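Coenzyme Q-binding protein COQ10 START domain-containing protein (Deinococcus radiodurans R1, PDB 3GGN) is of unknown function, but its domain belongs to the Bet v 1-like superfamily and probably binds a lipid or other hydrophobic ligand, as relatives do. Local coordinates at residues Q18-W23 against T67-G72; V60-E65 against I85-E90. One frame throughout, in Å; residues are numbered along the deposited sequence.

Overall arrangement
Both interactions draw on strand 59-70, at different points along it, with centres about 18 Å apart. Interaction 1 (18-23 with 67-72) brings helix 16-24 against the end of that strand and the turn after it, whereas interaction 2 (60-65 with 85-90) links strand 59-70 to the start of strand 86-95, which is not its neighbour, strand 74-79 lying between them in the order. Each is partly buried: Tyr20 and Gly72 lie inside the first beside exposed Glu70 and Pro71, and Trp62 is the buried residue of the second. Their chemistry differs: a tyrosine hydroxyl bonded to a carboxylate in interaction 1, and largely apolar and aromatic packing in interaction 2.

Interaction 1 of 2, residues Q18-W23 against T67-G72; sequences QLYAVW and TADEPG
Tyr20 and Gly72 bring their CA atoms to 5.0 Å, the point at which the helix comes nearest the chain leaving strand 59-70; Pro71 and Gly72 have backbone angles that fit the two central positions of a type II beta turn, and the positive phi of Gly72 (66°) favours glycine. The Tyr20 side chain carries the contact. Its CG stands anti to the backbone N (chi1 159°), which sends the ring off the helix and beneath the turn. Gly72 N sits 3.1 Å from Tyr20 CG, over one face. On that same face Pro71 CA makes a CH-pi contact, 3.8 Å from the Tyr20 ring centroid. In the helix-grip fold of Bet v 1-like proteins, short helices join the first strand to the second, and helix 16-24 is one of these; Tyr20 also touches Ile75 on the next strand of the sheet. At the rim of the ring Tyr20 OH donates to Asp69 OD1 at 2.4 Å, so short that the exact length is doubtful. The carboxylate is almost coplanar with the ring (10° apart), and OD1 meets the hydroxyl at the ring's edge, while Asp69 OD2 is turned to a salt bridge with Arg24. The Asp69 carboxylate is thus shared between a hydroxyl and a guanidinium, which would probably favour its charged form. A phenylalanine in place of Tyr20 would probably leave Asp69 OD1 without its hydroxyl donor and the carboxylate held on the Arg24 side alone among the partners described. Pro71 adds a looser apolar touch, its CB 4.3 Å from Tyr20 CZ.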
loop_
_atom_site.group_PDB
_atom_site.type_symbol
_atom_site.label_atom_id
_atom_site.label_comp_id
_atom_site.label_asym_id
_atom_site.label_seq_id
_atom_site.Cartn_x
_atom_site.Cartn_y
_atom_site.Cartn_z
ATOM N N GLN B 18 -5.730 -9.420 -15.223
ATOM C CA GLN B 18 -5.947 -8.335 -14.279
ATOM C C GLN B 18 -4.691 -8.014 -13.479
ATOM O O GLN B 18 -4.293 -6.856 -13.380
ATOM C CB GLN B 18 -7.077 -8.693 -13.321
ATOM C CG GLN B 18 -7.431 -7.588 -12.347
ATOM C CD GLN B 18 -8.483 -8.025 -11.346
ATOM O OE1 GLN B 18 -9.484 -8.651 -11.712
ATOM N NE2 GLN B 18 -8.270 -7.688 -10.077
ATOM N N LEU B 19 -4.068 -9.045 -12.917
ATOM C CA LEU B 19 -2.860 -8.871 -12.108
ATOM C C LEU B 19 -1.714 -8.337 -12.953
ATOM O O LEU B 19 -0.941 -7.482 -12.503
ATOM C CB LEU B 19 -2.462 -10.203 -11.480
ATOM C CG LEU B 19 -3.568 -10.813 -10.621
ATOM C CD1 LEU B 19 -3.169 -12.226 -10.243
ATOM C CD2 LEU B 19 -3.819 -9.952 -9.375
ATOM N N TYR B 20 -1.599 -8.860 -14.170
ATOM C CA TYR B 20 -0.567 -8.427 -15.101
ATOM C C TYR B 20 -0.746 -6.937 -15.375
ATOM O O TYR B 20 0.227 -6.192 -15.464
ATOM C CB TYR B 20 -0.684 -9.200 -16.417
ATOM C CG TYR B 20 -0.027 -8.515 -17.598
ATOM C CD1 TYR B 20 1.305 -8.774 -17.941
ATOM C CD2 TYR B 20 -0.733 -7.589 -18.362
ATOM C CE1 TYR B 20 1.912 -8.122 -19.022
ATOM C CE2 TYR B 20 -0.140 -6.939 -19.430
ATOM C CZ TYR B 20 1.179 -7.207 -19.760
ATOM O OH TYR B 20 1.745 -6.566 -20.844
ATOM N N ALA B 21 -2.004 -6.520 -15.493
ATOM C CA ALA B 21 -2.348 -5.124 -15.777
ATOM C C ALA B 21 -1.779 -4.145 -14.759
ATOM O O ALA B 21 -1.321 -3.058 -15.123
ATOM C CB ALA B 21 -3.859 -4.974 -15.855
ATOM N N VAL B 22 -1.811 -4.520 -13.486
ATOM C CA VAL B 22 -1.283 -3.646 -12.443
ATOM C C VAL B 22 0.227 -3.528 -12.609
ATOM O O VAL B 22 0.763 -2.423 -12.711
ATOM C CB VAL B 22 -1.600 -4.192 -11.024
ATOM C CG1 VAL B 22 -0.992 -3.282 -9.961
ATOM C CG2 VAL B 22 -3.113 -4.294 -10.827
ATOM N N TRP B 23 0.909 -4.672 -12.659
ATOM C CA TRP B 23 2.363 -4.688 -12.809
ATOM C C TRP B 23 2.880 -3.998 -14.068
ATOM O O TRP B 23 3.945 -3.384 -14.041
ATOM C CB TRP B 23 2.887 -6.125 -12.777
ATOM C CG TRP B 23 2.836 -6.725 -11.416
ATOM C CD1 TRP B 23 1.737 -7.206 -10.774
ATOM C CD2 TRP B 23 3.923 -6.831 -10.492
ATOM N NE1 TRP B 23 2.067 -7.600 -9.499
ATOM C CE2 TRP B 23 3.403 -7.382 -9.300
ATOM C CE3 TRP B 23 5.287 -6.507 -10.553
ATOM C CZ2 TRP B 23 4.199 -7.620 -8.171
ATOM C CZ3 TRP B 23 6.080 -6.742 -9.432
ATOM C CH2 TRP B 23 5.531 -7.294 -8.257
ATOM N N THR B 67 12.650 -6.633 -21.379
ATOM C CA THR B 67 13.230 -7.660 -22.238
ATOM C C THR B 67 12.153 -8.662 -22.651
ATOM O O THR B 67 12.373 -9.507 -23.519
ATOM C CB THR B 67 14.361 -8.420 -21.526
ATOM O OG1 THR B 67 15.345 -7.490 -21.061
ATOM C CG2 THR B 67 15.036 -9.382 -22.487
ATOM N N ALA B 68 10.991 -8.563 -22.016
ATOM C CA ALA B 68 9.874 -9.456 -22.309
ATOM C C ALA B 68 8.592 -8.870 -21.744
ATOM O O ALA B 68 8.545 -8.438 -20.590
ATOM C CB ALA B 68 10.118 -10.839 -21.703
ATOM N N ASP B 69 7.559 -8.838 -22.573
ATOM C CA ASP B 69 6.268 -8.326 -22.163
ATOM C C ASP B 69 5.200 -9.128 -22.882
ATOM O O ASP B 69 4.791 -8.793 -24.002
ATOM C CB ASP B 69 6.139 -6.840 -22.495
ATOM C CG ASP B 69 4.774 -6.283 -22.137
ATOM O OD1 ASP B 69 4.140 -6.814 -21.196
ATOM O OD2 ASP B 69 4.335 -5.313 -22.790
ATOM N N GLU B 70 4.787 -10.213 -22.237
ATOM C CA GLU B 70 3.768 -11.104 -22.765
ATOM C C GLU B 70 2.502 -10.872 -21.964
ATOM O O GLU B 70 2.369 -11.349 -20.838
ATOM C CB GLU B 70 4.230 -12.553 -22.640
ATOM C CG GLU B 70 5.333 -12.909 -23.622
ATOM C CD GLU B 70 6.122 -14.134 -23.207
ATOM O OE1 GLU B 70 5.500 -15.133 -22.779
ATOM O OE2 GLU B 70 7.368 -14.099 -23.318
ATOM N N PRO B 71 1.549 -10.126 -22.542
ATOM C CA PRO B 71 0.284 -9.818 -21.873
ATOM C C PRO B 71 -0.277 -10.959 -21.042
ATOM O O PRO B 71 -0.459 -12.074 -21.532
ATOM C CB PRO B 71 -0.629 -9.429 -23.027
ATOM C CG PRO B 71 0.319 -8.742 -23.962
ATOM C CD PRO B 71 1.526 -9.667 -23.943
ATOM N N GLY B 72 -0.529 -10.665 -19.771
ATOM C CA GLY B 72 -1.094 -11.645 -18.860
ATOM C C GLY B 72 -0.235 -12.846 -18.534
ATOM O O GLY B 72 -0.713 -13.778 -17.892
#

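Interaction 2 of 2, residues V60-E65 against I85-E90; sequences VSWEAE and IENSGE
Trp62 presents one face of its indole to Ile85, in a contact between strand 59-70 and the entry to strand 86-95 in the curved antiparallel sheet of the helix-grip fold. The strands are next but one to each other: strand 74-79 lies between them, and backbone bonds of Glu63 to Leu80 and Glu65 to Arg78 tie segment 60-65 to that intermediate strand and its end. The meeting therefore depends mainly on side chains, with CA atoms no closer than 6.8 Å, the separation of Trp62 and Ile85. Trp62 has CG lodged between its backbone N and carbonyl carbon (chi1 65°); with the ring turned about CB-CG as well, the six-membered ring lies back along the strand toward Val60. There Ile85 CB packs over the face, 4.0 Å from Trp62 CE3. The Ile85 carbonyl oxygen is on a face too, 4.0 Å above the indole plane and displaced toward the rim. Farther along, the Asn87 amide lies beside the fused rings, steeply inclined to the indole with their planes 72° apart, and Asn87 CG comes within 3.6 Å of Trp62 CZ2 of the six-membered ring. Asn87 N also makes a hydrogen bond to Ser79 OG of strand 74-79. Trp62 is further packed by Trp49 of the adjoining strand 46-52, the two ring planes inclined by about 25°, and Asn87 also touches Trp77. This aromatic cluster probably lies on the inward side of the sheet, the side that in relatives faces the ligand. At the other end of the contact Val60 and Ile85 cross at about a right angle, Val60 CG1 reaching Ile85 CG1 at 3.7 Å.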
loop_
_atom_site.group_PDB
_atom_site.type_symbol
_atom_site.label_atom_id
_atom_site.label_comp_id
_atom_site.label_asym_id
_atom_site.label_seq_id
_atom_site.Cartn_x
_atom_site.Cartn_y
_atom_site.Cartn_z
ATOM N N VAL B 60 19.739 7.357 -6.388
ATOM C CA VAL B 60 20.453 6.728 -7.494
ATOM C C VAL B 60 19.473 6.250 -8.565
ATOM O O VAL B 60 18.500 5.559 -8.263
ATOM C CB VAL B 60 21.281 5.524 -7.003
ATOM C CG1 VAL B 60 21.961 4.837 -8.183
ATOM C CG2 VAL B 60 22.312 5.990 -5.987
ATOM N N SER B 61 19.738 6.619 -9.814
ATOM C CA SER B 61 18.875 6.226 -10.922
ATOM C C SER B 61 19.661 5.634 -12.085
ATOM O O SER B 61 20.862 5.856 -12.232
ATOM C CB SER B 61 18.044 7.424 -11.408
ATOM O OG SER B 61 18.815 8.323 -12.182
ATOM N N TRP B 62 18.968 4.862 -12.908
ATOM C CA TRP B 62 19.586 4.229 -14.059
ATOM C C TRP B 62 18.503 3.979 -15.092
ATOM O O TRP B 62 17.314 4.073 -14.794
ATOM C CB TRP B 62 20.228 2.901 -13.648
ATOM C CG TRP B 62 19.235 1.881 -13.192
ATOM C CD1 TRP B 62 18.570 0.978 -13.968
ATOM C CD2 TRP B 62 18.758 1.689 -11.855
ATOM N NE1 TRP B 62 17.711 0.233 -13.200
ATOM C CE2 TRP B 62 17.806 0.649 -11.898
ATOM C CE3 TRP B 62 19.045 2.296 -10.623
ATOM C CZ2 TRP B 62 17.132 0.198 -10.755
ATOM C CZ3 TRP B 62 18.374 1.849 -9.484
ATOM C CH2 TRP B 62 17.428 0.808 -9.562
ATOM N N GLU B 63 18.921 3.668 -16.307
ATOM C CA GLU B 63 17.985 3.397 -17.375
ATOM C C GLU B 63 17.852 1.886 -17.515
ATOM O O GLU B 63 18.831 1.148 -17.360
ATOM C CB GLU B 63 18.499 4.000 -18.682
ATOM C CG GLU B 63 17.445 4.143 -19.761
ATOM C CD GLU B 63 17.990 4.808 -21.011
ATOM O OE1 GLU B 63 18.723 5.814 -20.875
ATOM O OE2 GLU B 63 17.679 4.330 -22.123
ATOM N N ALA B 64 16.640 1.427 -17.799
ATOM C CA ALA B 64 16.394 0.003 -17.982
ATOM C C ALA B 64 15.507 -0.214 -19.205
ATOM O O ALA B 64 14.953 0.737 -19.762
ATOM C CB ALA B 64 15.729 -0.575 -16.746
ATOM N N GLU B 65 15.377 -1.469 -19.619
ATOM C CA GLU B 65 14.545 -1.807 -20.769
ATOM C C GLU B 65 13.762 -3.095 -20.507
ATOM O O GLU B 65 14.235 -3.983 -19.803
ATOM C CB GLU B 65 15.420 -1.989 -22.015
ATOM C CG GLU B 65 16.062 -3.362 -22.133
ATOM C CD GLU B 65 16.986 -3.496 -23.346
ATOM O OE1 GLU B 65 16.725 -2.855 -24.392
ATOM O OE2 GLU B 65 17.975 -4.260 -23.253
ATOM N N ILE B 85 23.503 1.018 -11.125
ATOM C CA ILE B 85 23.167 -0.193 -10.395
ATOM C C ILE B 85 22.691 -1.267 -11.351
ATOM O O ILE B 85 21.729 -1.070 -12.087
ATOM C CB ILE B 85 22.050 0.065 -9.359
ATOM C CG1 ILE B 85 22.485 1.168 -8.393
ATOM C CG2 ILE B 85 21.735 -1.214 -8.587
ATOM C CD1 ILE B 85 23.771 0.858 -7.657
ATOM N N GLU B 86 23.382 -2.397 -11.343
ATOM C CA GLU B 86 23.018 -3.515 -12.195
ATOM C C GLU B 86 21.824 -4.205 -11.553
ATOM O O GLU B 86 21.846 -4.530 -10.364
ATOM C CB GLU B 86 24.179 -4.506 -12.301
ATOM C CG GLU B 86 25.401 -3.975 -13.038
ATOM C CD GLU B 86 26.665 -4.746 -12.700
ATOM O OE1 GLU B 86 26.669 -5.989 -12.830
ATOM O OE2 GLU B 86 27.658 -4.102 -12.300
ATOM N N ASN B 87 20.770 -4.411 -12.329
ATOM C CA ASN B 87 19.606 -5.088 -11.798
ATOM C C ASN B 87 18.721 -5.599 -12.912
ATOM O O ASN B 87 18.735 -5.088 -14.033
ATOM C CB ASN B 87 18.795 -4.163 -10.885
ATOM C CG ASN B 87 18.027 -3.120 -11.654
ATOM O OD1 ASN B 87 18.607 -2.171 -12.182
ATOM N ND2 ASN B 87 16.713 -3.298 -11.740
ATOM N N SER B 88 17.958 -6.630 -12.590
ATOM C CA SER B 88 17.038 -7.230 -13.535
ATOM C C SER B 88 15.838 -7.673 -12.718
ATOM O O SER B 88 15.882 -7.689 -11.485
ATOM C CB SER B 88 17.676 -8.445 -14.204
ATOM O OG SER B 88 17.931 -9.448 -13.236
ATOM N N GLY B 89 14.767 -8.033 -13.407
ATOM C CA GLY B 89 13.582 -8.474 -12.714
ATOM C C GLY B 89 12.702 -9.263 -13.651
ATOM O O GLY B 89 12.794 -9.132 -14.878
ATOM N N GLU B 90 11.847 -10.092 -13.069
ATOM C CA GLU B 90 10.940 -10.906 -13.852
ATOM C C GLU B 90 9.733 -11.251 -12.999
ATOM O O GLU B 90 9.873 -11.703 -11.860
ATOM C CB GLU B 90 11.645 -12.190 -14.303
ATOM C CG GLU B 90 10.837 -13.032 -15.269
ATOM C CD GLU B 90 11.477 -14.377 -15.558
ATOM O OE1 GLU B 90 10.906 -15.134 -16.367
ATOM O OE2 GLU B 90 12.546 -14.682 -14.978
#